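Local coordinates for protein A-adding tRNA nucleotidyltransferase (Aquifex aeolicus, PDB 4WBY) that adds the terminal adenosine to the 3' CC end of tRNA, using ATP and magnesium, to complete the CCA terminus, at residues Arg169-Ala174 against Glu224-Tyr229. Sequence-based numbering, arbitrary orientation.
Sequences RALRFA and ELYRKY. With SO4 (sulfate ion), chain D.
Leu171 alone meets three residues of the facing helix, Leu225, Tyr226 and Tyr229, although it belongs to a run of residues that binds ATP. The motif is a helix-helix packing between helices 165-177 and 219-228 of this class II nucleotidyltransferase. The axes of segments 169-174 and 224-228 approach to 9.7 Å, with their directions 137° apart, nearer antiparallel than parallel. No hydrogen bond crosses the interface. Leu171 CB lies 4.0 Å from Leu225 CB. CG of Leu171 is anti to the carbonyl carbon (chi1 -56°), which turns the branched end into the facing helix. Leu171 CD1 lies 3.9 Å from Tyr226 CD1. Leu171 CD2 meets the Tyr229 ring, at 3.7 Å from Tyr229 CD2. An alanine here would lose both methyls and would probably leave a gap between the two tyrosine rings. Leu189 of helix 183-194 also touches Leu171 and Tyr229. The Tyr229 hydroxyl is hydrogen-bonded to Glu186.

The end of Arg172 leads away from this interface, toward a bound sulfate, probably from the crystallisation liquor. Arg172 NH1 donates a nearly straight bond (173°) to sulfate O3 at 3.1 Å. Arg176 and Arg35 also bind this sulfate. Back at the interface, Leu225 CD1 sits 3.4 Å from Leu171 O and 3.8 Å from Ala174 CB.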
loop_
_atom_site.group_PDB
_atom_site.type_symbol
_atom_site.label_atom_id
_atom_site.label_comp_id
_atom_site.label_asym_id
_atom_site.label_seq_id
_atom_site.Cartn_x
_atom_site.Cartn_y
_atom_site.Cartn_z
ATOM N N ARG A 169 -6.934 -7.386 -5.582
ATOM C CA ARG A 169 -6.826 -7.509 -4.125
ATOM C C ARG A 169 -6.280 -8.881 -3.733
ATOM O O ARG A 169 -5.473 -8.986 -2.809
ATOM C CB ARG A 169 -8.181 -7.289 -3.448
ATOM C CG ARG A 169 -8.728 -5.884 -3.585
ATOM C CD ARG A 169 -10.068 -5.734 -2.866
ATOM N NE ARG A 169 -10.008 -6.110 -1.461
ATOM C CZ ARG A 169 -9.760 -5.266 -0.463
ATOM N NH1 ARG A 169 -9.527 -3.980 -0.711
ATOM N NH2 ARG A 169 -9.735 -5.712 0.788
ATOM N N ALA A 170 -6.714 -9.925 -4.440
ATOM C CA ALA A 170 -6.232 -11.279 -4.150
ATOM C C ALA A 170 -4.721 -11.339 -4.243
ATOM O O ALA A 170 -4.052 -11.974 -3.418
ATOM C CB ALA A 170 -6.855 -12.293 -5.101
ATOM N N LEU A 171 -4.183 -10.674 -5.258
ATOM C CA LEU A 171 -2.753 -10.717 -5.506
ATOM C C LEU A 171 -2.002 -9.851 -4.496
ATOM O O LEU A 171 -0.884 -10.186 -4.100
ATOM C CB LEU A 171 -2.464 -10.282 -6.948
ATOM C CG LEU A 171 -3.216 -11.108 -8.003
ATOM C CD1 LEU A 171 -2.804 -10.712 -9.417
ATOM C CD2 LEU A 171 -3.026 -12.611 -7.759
ATOM N N ARG A 172 -2.622 -8.760 -4.050
ATOM C CA ARG A 172 -2.016 -7.955 -2.984
ATOM C C ARG A 172 -1.875 -8.773 -1.696
ATOM O O ARG A 172 -0.804 -8.792 -1.083
ATOM C CB ARG A 172 -2.810 -6.677 -2.708
ATOM C CG ARG A 172 -2.311 -5.927 -1.469
ATOM C CD ARG A 172 -2.727 -4.454 -1.471
ATOM N NE ARG A 172 -4.175 -4.247 -1.513
ATOM C CZ ARG A 172 -4.958 -4.152 -0.446
ATOM N NH1 ARG A 172 -4.452 -4.266 0.775
ATOM N NH2 ARG A 172 -6.258 -3.940 -0.601
ATOM N N PHE A 173 -2.939 -9.466 -1.288
ATOM C CA PHE A 173 -2.843 -10.259 -0.065
ATOM C C PHE A 173 -1.921 -11.462 -0.247
ATOM O O PHE A 173 -1.159 -11.790 0.667
ATOM C CB PHE A 173 -4.228 -10.699 0.420
ATOM C CG PHE A 173 -5.075 -9.552 0.899
ATOM C CD1 PHE A 173 -4.637 -8.737 1.936
ATOM C CD2 PHE A 173 -6.289 -9.266 0.302
ATOM C CE1 PHE A 173 -5.407 -7.666 2.381
ATOM C CE2 PHE A 173 -7.066 -8.207 0.745
ATOM C CZ PHE A 173 -6.623 -7.399 1.784
ATOM N N ALA A 174 -1.963 -12.101 -1.417
ATOM C CA ALA A 174 -1.060 -13.232 -1.664
ATOM C C ALA A 174 0.399 -12.787 -1.553
ATOM O O ALA A 174 1.214 -13.453 -0.904
ATOM C CB ALA A 174 -1.331 -13.870 -3.034
ATOM N N GLU A 224 5.088 -9.411 -9.363
ATOM C CA GLU A 224 5.315 -10.711 -9.996
ATOM C C GLU A 224 4.006 -11.480 -10.179
ATOM O O GLU A 224 3.817 -12.166 -11.184
ATOM C CB GLU A 224 6.302 -11.557 -9.191
ATOM C CG GLU A 224 7.762 -11.149 -9.362
ATOM C CD GLU A 224 8.402 -11.712 -10.629
ATOM O OE1 GLU A 224 7.675 -12.049 -11.595
ATOM O OE2 GLU A 224 9.647 -11.820 -10.649
ATOM N N LEU A 225 3.096 -11.360 -9.213
ATOM C CA LEU A 225 1.780 -11.978 -9.347
ATOM C C LEU A 225 0.962 -11.261 -10.427
ATOM O O LEU A 225 0.266 -11.905 -11.211
ATOM C CB LEU A 225 1.031 -11.976 -8.005
ATOM C CG LEU A 225 1.651 -12.897 -6.947
ATOM C CD1 LEU A 225 1.126 -12.578 -5.561
ATOM C CD2 LEU A 225 1.411 -14.365 -7.284
ATOM N N TYR A 226 1.050 -9.929 -10.475
ATOM C CA TYR A 226 0.403 -9.183 -11.548
ATOM C C TYR A 226 0.874 -9.704 -12.910
ATOM O O TYR A 226 0.087 -9.868 -13.847
ATOM C CB TYR A 226 0.716 -7.689 -11.471
ATOM C CG TYR A 226 -0.069 -6.831 -10.499
ATOM C CD1 TYR A 226 -0.826 -7.367 -9.466
ATOM C CD2 TYR A 226 -0.025 -5.451 -10.627
ATOM C CE1 TYR A 226 -1.530 -6.531 -8.585
ATOM C CE2 TYR A 226 -0.703 -4.623 -9.774
ATOM C CZ TYR A 226 -1.457 -5.156 -8.756
ATOM O OH TYR A 226 -2.128 -4.278 -7.938
ATOM N N ARG A 227 2.182 -9.929 -13.020
ATOM C CA ARG A 227 2.767 -10.440 -14.253
ATOM C C ARG A 227 2.240 -11.843 -14.571
ATOM O O ARG A 227 1.788 -12.109 -15.689
ATOM C CB ARG A 227 4.295 -10.449 -14.152
ATOM C CG ARG A 227 5.002 -10.804 -15.450
ATOM C CD ARG A 227 6.501 -10.576 -15.339
ATOM N NE ARG A 227 7.164 -11.572 -14.497
ATOM C CZ ARG A 227 7.699 -12.700 -14.952
ATOM N NH1 ARG A 227 7.636 -12.991 -16.243
ATOM N NH2 ARG A 227 8.287 -13.541 -14.113
ATOM N N LYS A 228 2.289 -12.732 -13.579
ATOM C CA LYS A 228 1.832 -14.108 -13.752
ATOM C C LYS A 228 0.397 -14.196 -14.275
ATOM O O LYS A 228 0.099 -15.032 -15.138
ATOM C CB LYS A 228 1.945 -14.869 -12.429
ATOM C CG LYS A 228 1.476 -16.318 -12.485
ATOM C CD LYS A 228 1.748 -17.027 -11.166
ATOM C CE LYS A 228 1.224 -18.453 -11.177
ATOM N NZ LYS A 228 1.703 -19.248 -10.011
ATOM N N TYR A 229 -0.482 -13.342 -13.747
ATOM C CA TYR A 229 -1.901 -13.410 -14.086
ATOM C C TYR A 229 -2.324 -12.370 -15.122
ATOM O O TYR A 229 -3.518 -12.216 -15.405
ATOM C CB TYR A 229 -2.743 -13.309 -12.808
ATOM C CG TYR A 229 -2.507 -14.516 -11.931
ATOM C CD1 TYR A 229 -2.920 -15.782 -12.339
ATOM C CD2 TYR A 229 -1.833 -14.407 -10.719
ATOM C CE1 TYR A 229 -2.681 -16.911 -11.551
ATOM C CE2 TYR A 229 -1.598 -15.519 -9.926
ATOM C CZ TYR A 229 -2.019 -16.767 -10.343
ATOM O OH TYR A 229 -1.774 -17.868 -9.549
HETATM S S SO4 D . -6.306 -4.234 4.558
HETATM O O1 SO4 D . -7.187 -5.262 5.144
HETATM O O2 SO4 D . -4.929 -4.581 4.896
HETATM O O3 SO4 D . -6.473 -4.156 3.108
HETATM O O4 SO4 D . -6.633 -2.951 5.170
#